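Local coordinates for protein histidine acid phosphatase (Bifidobacterium longum subsp. infantis, PDB 6RXD) that probably removes phosphate groups from inositol hexakisphosphate (phytate) and related inositol polyphosphates, as a histidine acid phosphatase of the MINPP1 subfamily, at residues N234-I248 / Y333-W347. Residues are numbered along the deposited sequence; the frame is centred on the assembly and turned at random.
Sequences NVDVKRASHDLLSQI and YFQGAYADDARMFAW. With ZN (zinc ion), chain C.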
loop_
_atom_site.group_PDB
_atom_site.type_symbol
_atom_site.label_atom_id
_atom_site.label_comp_id
_atom_site.label_asym_id
_atom_site.label_seq_id
_atom_site.Cartn_x
_atom_site.Cartn_y
_atom_site.Cartn_z
ATOM N N ASN A 234 20.095 -15.889 -2.935
ATOM C CA ASN A 234 19.504 -17.044 -2.260
ATOM C C ASN A 234 19.302 -18.231 -3.198
ATOM O O ASN A 234 18.601 -18.122 -4.205
ATOM C CB ASN A 234 18.170 -16.662 -1.617
ATOM C CG ASN A 234 17.595 -17.784 -0.798
ATOM O OD1 ASN A 234 16.888 -18.637 -1.321
ATOM N ND2 ASN A 234 17.927 -17.817 0.493
ATOM N N VAL A 235 19.920 -19.362 -2.870
ATOM C CA VAL A 235 19.890 -20.527 -3.754
ATOM C C VAL A 235 18.497 -21.144 -3.839
ATOM O O VAL A 235 18.090 -21.656 -4.890
ATOM C CB VAL A 235 20.927 -21.586 -3.305
ATOM C CG1 VAL A 235 20.815 -22.847 -4.139
ATOM C CG2 VAL A 235 22.330 -21.013 -3.397
ATOM N N ASP A 236 17.757 -21.105 -2.735
ATOM C CA ASP A 236 16.413 -21.675 -2.721
ATOM C C ASP A 236 15.418 -20.891 -3.592
ATOM O O ASP A 236 14.502 -21.485 -4.178
ATOM C CB ASP A 236 15.891 -21.833 -1.292
ATOM C CG ASP A 236 16.618 -22.928 -0.526
ATOM O OD1 ASP A 236 16.542 -22.937 0.719
ATOM O OD2 ASP A 236 17.271 -23.777 -1.172
ATOM N N VAL A 237 15.603 -19.578 -3.700
ATOM C CA VAL A 237 14.780 -18.796 -4.625
ATOM C C VAL A 237 15.103 -19.198 -6.066
ATOM O O VAL A 237 14.202 -19.315 -6.907
ATOM C CB VAL A 237 14.924 -17.271 -4.416
ATOM C CG1 VAL A 237 14.191 -16.509 -5.517
ATOM C CG2 VAL A 237 14.371 -16.860 -3.051
ATOM N N LYS A 238 16.383 -19.438 -6.346
ATOM C CA LYS A 238 16.778 -19.883 -7.682
ATOM C C LYS A 238 16.199 -21.263 -7.980
ATOM O O LYS A 238 15.753 -21.540 -9.098
ATOM C CB LYS A 238 18.300 -19.852 -7.836
ATOM C CG LYS A 238 18.835 -18.420 -7.855
ATOM C CD LYS A 238 20.346 -18.350 -7.943
ATOM C CE LYS A 238 20.806 -16.897 -7.880
ATOM N NZ LYS A 238 20.020 -16.044 -8.820
ATOM N N ARG A 239 16.196 -22.131 -6.975
ATOM C CA ARG A 239 15.598 -23.453 -7.140
ATOM C C ARG A 239 14.099 -23.329 -7.403
ATOM O O ARG A 239 13.565 -23.998 -8.287
ATOM C CB ARG A 239 15.861 -24.334 -5.913
ATOM C CG ARG A 239 17.305 -24.762 -5.778
ATOM C CD ARG A 239 17.587 -25.330 -4.396
ATOM N NE ARG A 239 16.884 -26.585 -4.156
ATOM C CZ ARG A 239 16.750 -27.146 -2.959
ATOM N NH1 ARG A 239 16.092 -28.290 -2.829
ATOM N NH2 ARG A 239 17.265 -26.555 -1.888
ATOM N N ALA A 240 13.429 -22.453 -6.658
ATOM C CA ALA A 240 11.993 -22.227 -6.826
ATOM C C ALA A 240 11.693 -21.664 -8.201
ATOM O O ALA A 240 10.657 -21.961 -8.795
ATOM C CB ALA A 240 11.480 -21.284 -5.764
ATOM N N SER A 241 12.611 -20.852 -8.710
ATOM C CA SER A 241 12.435 -20.268 -10.032
ATOM C C SER A 241 12.414 -21.360 -11.094
ATOM O O SER A 241 11.571 -21.358 -11.986
ATOM C CB SER A 241 13.559 -19.273 -10.339
ATOM O OG SER A 241 13.501 -18.146 -9.473
ATOM N N HIS A 242 13.364 -22.282 -11.007
ATOM C CA HIS A 242 13.408 -23.384 -11.940
ATOM C C HIS A 242 12.162 -24.256 -11.809
ATOM O O HIS A 242 11.563 -24.659 -12.810
ATOM C CB HIS A 242 14.647 -24.232 -11.716
ATOM C CG HIS A 242 14.706 -25.402 -12.633
ATOM N ND1 HIS A 242 15.092 -25.281 -13.951
ATOM C CD2 HIS A 242 14.361 -26.698 -12.460
ATOM C CE1 HIS A 242 15.018 -26.456 -14.540
ATOM N NE2 HIS A 242 14.574 -27.331 -13.656
ATOM N N ASP A 243 11.783 -24.554 -10.569
ATOM C CA ASP A 243 10.608 -25.371 -10.277
ATOM C C ASP A 243 9.362 -24.802 -10.958
ATOM O O ASP A 243 8.607 -25.511 -11.643
ATOM C CB ASP A 243 10.409 -25.419 -8.761
ATOM C CG ASP A 243 9.462 -26.515 -8.322
ATOM O OD1 ASP A 243 9.853 -27.696 -8.379
ATOM O OD2 ASP A 243 8.338 -26.188 -7.894
ATOM N N LEU A 244 9.155 -23.510 -10.760
ATOM C CA LEU A 244 7.980 -22.842 -11.290
ATOM C C LEU A 244 7.933 -22.952 -12.800
ATOM O O LEU A 244 6.912 -23.316 -13.381
ATOM C CB LEU A 244 8.006 -21.368 -10.897
ATOM C CG LEU A 244 6.770 -20.593 -11.322
ATOM C CD1 LEU A 244 5.587 -21.014 -10.439
ATOM C CD2 LEU A 244 7.017 -19.093 -11.255
ATOM N N LEU A 245 9.049 -22.634 -13.441
ATOM C CA LEU A 245 9.079 -22.563 -14.899
ATOM C C LEU A 245 9.000 -23.935 -15.547
ATOM O O LEU A 245 8.574 -24.054 -16.694
ATOM C CB LEU A 245 10.337 -21.832 -15.386
ATOM C CG LEU A 245 10.443 -20.366 -14.965
ATOM C CD1 LEU A 245 11.823 -19.826 -15.303
ATOM C CD2 LEU A 245 9.377 -19.526 -15.650
ATOM N N SER A 246 9.389 -24.978 -14.822
ATOM C CA SER A 246 9.417 -26.318 -15.411
ATOM C C SER A 246 8.018 -26.893 -15.636
ATOM O O SER A 246 7.873 -27.907 -16.305
ATOM C CB SER A 246 10.267 -27.280 -14.578
ATOM O OG SER A 246 9.675 -27.505 -13.317
ATOM N N GLN A 247 6.994 -26.229 -15.090
ATOM C CA GLN A 247 5.599 -26.590 -15.348
ATOM C C GLN A 247 5.220 -26.258 -16.770
ATOM O O GLN A 247 4.252 -26.793 -17.313
ATOM C CB GLN A 247 4.663 -25.748 -14.485
ATOM C CG GLN A 247 4.784 -25.933 -13.015
ATOM C CD GLN A 247 3.794 -25.061 -12.285
ATOM O OE1 GLN A 247 2.661 -25.473 -12.027
ATOM N NE2 GLN A 247 4.203 -23.840 -11.976
ATOM N N ILE A 248 5.956 -25.320 -17.354
ATOM C CA ILE A 248 5.586 -24.743 -18.636
ATOM C C ILE A 248 6.611 -25.080 -19.709
ATOM O O ILE A 248 6.259 -25.460 -20.828
ATOM C CB ILE A 248 5.478 -23.209 -18.500
ATOM C CG1 ILE A 248 4.370 -22.848 -17.509
ATOM C CG2 ILE A 248 5.225 -22.554 -19.855
ATOM C CD1 ILE A 248 4.634 -21.531 -16.756
ATOM N N TYR A 333 -0.559 -21.878 -11.883
ATOM C CA TYR A 333 0.868 -22.186 -11.829
ATOM C C TYR A 333 1.390 -22.160 -10.406
ATOM O O TYR A 333 2.569 -22.431 -10.170
ATOM C CB TYR A 333 1.684 -21.182 -12.659
ATOM C CG TYR A 333 1.249 -21.089 -14.107
ATOM C CD1 TYR A 333 1.294 -22.205 -14.939
ATOM C CD2 TYR A 333 0.825 -19.879 -14.646
ATOM C CE1 TYR A 333 0.900 -22.122 -16.265
ATOM C CE2 TYR A 333 0.439 -19.784 -15.978
ATOM C CZ TYR A 333 0.472 -20.909 -16.773
ATOM O OH TYR A 333 0.086 -20.836 -18.098
ATOM N N PHE A 334 0.515 -21.841 -9.457
ATOM C CA PHE A 334 0.954 -21.692 -8.068
ATOM C C PHE A 334 0.134 -22.545 -7.099
ATOM O O PHE A 334 -0.158 -22.119 -5.980
ATOM C CB PHE A 334 0.910 -20.217 -7.667
ATOM C CG PHE A 334 1.914 -19.365 -8.406
ATOM C CD1 PHE A 334 3.200 -19.209 -7.912
ATOM C CD2 PHE A 334 1.580 -18.742 -9.608
ATOM C CE1 PHE A 334 4.135 -18.425 -8.582
ATOM C CE2 PHE A 334 2.517 -17.966 -10.297
ATOM C CZ PHE A 334 3.794 -17.807 -9.773
ATOM N N GLN A 335 -0.208 -23.751 -7.540
ATOM C CA GLN A 335 -1.041 -24.684 -6.772
ATOM C C GLN A 335 -0.181 -25.758 -6.118
ATOM O O GLN A 335 0.900 -26.075 -6.611
ATOM C CB GLN A 335 -2.061 -25.355 -7.690
ATOM C CG GLN A 335 -3.045 -24.397 -8.347
ATOM C CD GLN A 335 -3.918 -23.690 -7.337
ATOM O OE1 GLN A 335 -4.672 -24.329 -6.599
ATOM N NE2 GLN A 335 -3.815 -22.367 -7.284
ATOM N N GLY A 336 -0.661 -26.320 -5.012
ATOM C CA GLY A 336 0.052 -27.397 -4.347
ATOM C C GLY A 336 1.464 -27.018 -3.966
ATOM O O GLY A 336 1.693 -25.975 -3.351
ATOM N N ALA A 337 2.425 -27.854 -4.352
ATOM C CA ALA A 337 3.821 -27.621 -4.003
ATOM C C ALA A 337 4.356 -26.309 -4.581
ATOM O O ALA A 337 5.297 -25.721 -4.051
ATOM C CB ALA A 337 4.683 -28.802 -4.450
ATOM N N TYR A 338 3.738 -25.844 -5.664
ATOM C CA TYR A 338 4.154 -24.594 -6.295
ATOM C C TYR A 338 3.736 -23.360 -5.494
ATOM O O TYR A 338 4.286 -22.280 -5.682
ATOM C CB TYR A 338 3.616 -24.515 -7.731
ATOM C CG TYR A 338 4.103 -25.639 -8.608
ATOM C CD1 TYR A 338 5.407 -25.650 -9.091
ATOM C CD2 TYR A 338 3.266 -26.691 -8.953
ATOM C CE1 TYR A 338 5.860 -26.676 -9.891
ATOM C CE2 TYR A 338 3.716 -27.728 -9.765
ATOM C CZ TYR A 338 5.014 -27.710 -10.227
ATOM O OH TYR A 338 5.470 -28.734 -11.034
ATOM N N ALA A 339 2.779 -23.523 -4.584
ATOM C CA ALA A 339 2.398 -22.421 -3.698
ATOM C C ALA A 339 3.577 -22.050 -2.809
ATOM O O ALA A 339 3.763 -20.884 -2.452
ATOM C CB ALA A 339 1.196 -22.804 -2.853
ATOM N N ASP A 340 4.382 -23.044 -2.452
ATOM C CA ASP A 340 5.571 -22.781 -1.652
ATOM C C ASP A 340 6.607 -21.992 -2.442
ATOM O O ASP A 340 7.444 -21.289 -1.865
ATOM C CB ASP A 340 6.166 -24.082 -1.113
ATOM C CG ASP A 340 5.426 -24.593 0.106
ATOM O OD1 ASP A 340 4.734 -23.786 0.767
ATOM O OD2 ASP A 340 5.542 -25.798 0.403
ATOM N N ASP A 341 6.557 -22.099 -3.764
ATOM C CA ASP A 341 7.415 -21.258 -4.583
ATOM C C ASP A 341 6.935 -19.812 -4.495
ATOM O O ASP A 341 7.746 -18.901 -4.365
ATOM C CB ASP A 341 7.436 -21.731 -6.041
ATOM C CG ASP A 341 8.070 -23.103 -6.211
ATOM O OD1 ASP A 341 8.935 -23.485 -5.395
ATOM O OD2 ASP A 341 7.713 -23.787 -7.186
ATOM N N ALA A 342 5.618 -19.605 -4.572
ATOM C CA ALA A 342 5.052 -18.261 -4.399
ATOM C C ALA A 342 5.507 -17.641 -3.081
ATOM O O ALA A 342 5.805 -16.444 -3.018
ATOM C CB ALA A 342 3.511 -18.286 -4.469
ATOM N N ARG A 343 5.563 -18.453 -2.029
ATOM C CA ARG A 343 5.991 -17.975 -0.721
ATOM C C ARG A 343 7.445 -17.492 -0.773
ATOM O O ARG A 343 7.791 -16.483 -0.170
ATOM C CB ARG A 343 5.807 -19.087 0.319
ATOM C CG ARG A 343 6.276 -18.756 1.725
ATOM C CD ARG A 343 6.157 -19.997 2.615
ATOM N NE ARG A 343 6.639 -19.745 3.967
ATOM C CZ ARG A 343 7.905 -19.883 4.338
ATOM N NH1 ARG A 343 8.263 -19.629 5.589
ATOM N NH2 ARG A 343 8.815 -20.278 3.454
ATOM N N MET A 344 8.294 -18.215 -1.508
ATOM C CA MET A 344 9.684 -17.793 -1.693
ATOM C C MET A 344 9.760 -16.457 -2.436
ATOM O O MET A 344 10.553 -15.586 -2.079
ATOM C CB MET A 344 10.494 -18.842 -2.465
ATOM C CG MET A 344 10.687 -20.155 -1.730
ATOM S SD MET A 344 11.549 -19.936 -0.167
ATOM C CE MET A 344 13.055 -19.139 -0.722
ATOM N N PHE A 345 8.966 -16.308 -3.496
ATOM C CA PHE A 345 8.975 -15.071 -4.280
ATOM C C PHE A 345 8.419 -13.904 -3.474
ATOM O O PHE A 345 8.912 -12.776 -3.572
ATOM C CB PHE A 345 8.171 -15.256 -5.572
ATOM C CG PHE A 345 8.632 -16.424 -6.404
ATOM C CD1 PHE A 345 9.980 -16.724 -6.504
ATOM C CD2 PHE A 345 7.714 -17.246 -7.048
ATOM C CE1 PHE A 345 10.414 -17.808 -7.260
ATOM C CE2 PHE A 345 8.142 -18.342 -7.799
ATOM C CZ PHE A 345 9.499 -18.617 -7.902
ATOM N N ALA A 346 7.389 -14.182 -2.678
ATOM C CA ALA A 346 6.845 -13.180 -1.769
ATOM C C ALA A 346 7.893 -12.714 -0.774
ATOM O O ALA A 346 7.953 -11.534 -0.445
ATOM C CB ALA A 346 5.622 -13.729 -1.025
ATOM N N TRP A 347 8.704 -13.638 -0.273
ATOM C CA TRP A 347 9.761 -13.231 0.651
ATOM C C TRP A 347 10.761 -12.342 -0.053
ATOM O O TRP A 347 11.184 -11.334 0.497
ATOM C CB TRP A 347 10.475 -14.442 1.241
ATOM C CG TRP A 347 11.751 -14.083 1.920
ATOM C CD1 TRP A 347 11.899 -13.395 3.101
ATOM C CD2 TRP A 347 13.073 -14.418 1.484
ATOM N NE1 TRP A 347 13.239 -13.269 3.406
ATOM C CE2 TRP A 347 13.977 -13.890 2.429
ATOM C CE3 TRP A 347 13.581 -15.092 0.370
ATOM C CZ2 TRP A 347 15.363 -14.036 2.306
ATOM C CZ3 TRP A 347 14.964 -15.230 0.244
ATOM C CH2 TRP A 347 15.834 -14.707 1.207
HETATM ZN ZN ZN C . 13.741 -29.345 -13.703
HETATM O O HOH W 1 0.653 -25.263 -10.138
#
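A helix pair running roughly antiparallel, helix 235-245 and the 339-347 part of helix 339-357, their segments at 135° between N-to-C directions, illustrates how a knob-into-hole seam can be locked at one end by an amide. The knob is Phe345, whose ring lies among Val237, Ala240, Ser241 and Leu244; its CZ meets Ala240 O at 3.6 Å, with the oxygen at the ring edge. Ala240 is small enough to bring its CA within 5.2 Å of the CA of Asp341. Leu244, its CG anti to the backbone N (chi1 -176°), splits its branches: CD1 rests over a face of Phe334, while CD2 meets CE2 of Phe345 at 3.7 Å. Toward the N-terminal end of 235-245, Met344, bent at chi2 and chi3, brings CE to 3.5 Å from Val237 CG2, and Val237 CG2 also lies at the edge of Trp347, near CZ3.

The lock is Gln247. Its CG and amide lie over one face of Tyr338, and NE2 donates both to Tyr333 O (2.8 Å, 160° at the hydrogen) and to Leu244 O, while a water links OE1 to Gln335 N. With an alanine here, Tyr333 O and Leu244 O are likely to lose this donor and the Tyr338 ring its cover on that face. Nearby, the carboxylates of Asp243 and Asp341, both known zinc ligands of this protein, face each other with no zinc modelled between them. On the outer side of 235-245, His242 NE2 binds zinc together with Glu251.

Around the pair, helix 301-317 packs on Val237, Ser241 and Phe345, helix 75-95 covers Ile248 and Tyr333, and helix 251-258 touches His242 and Leu245, all within a helical region set apart from the mixed sheet.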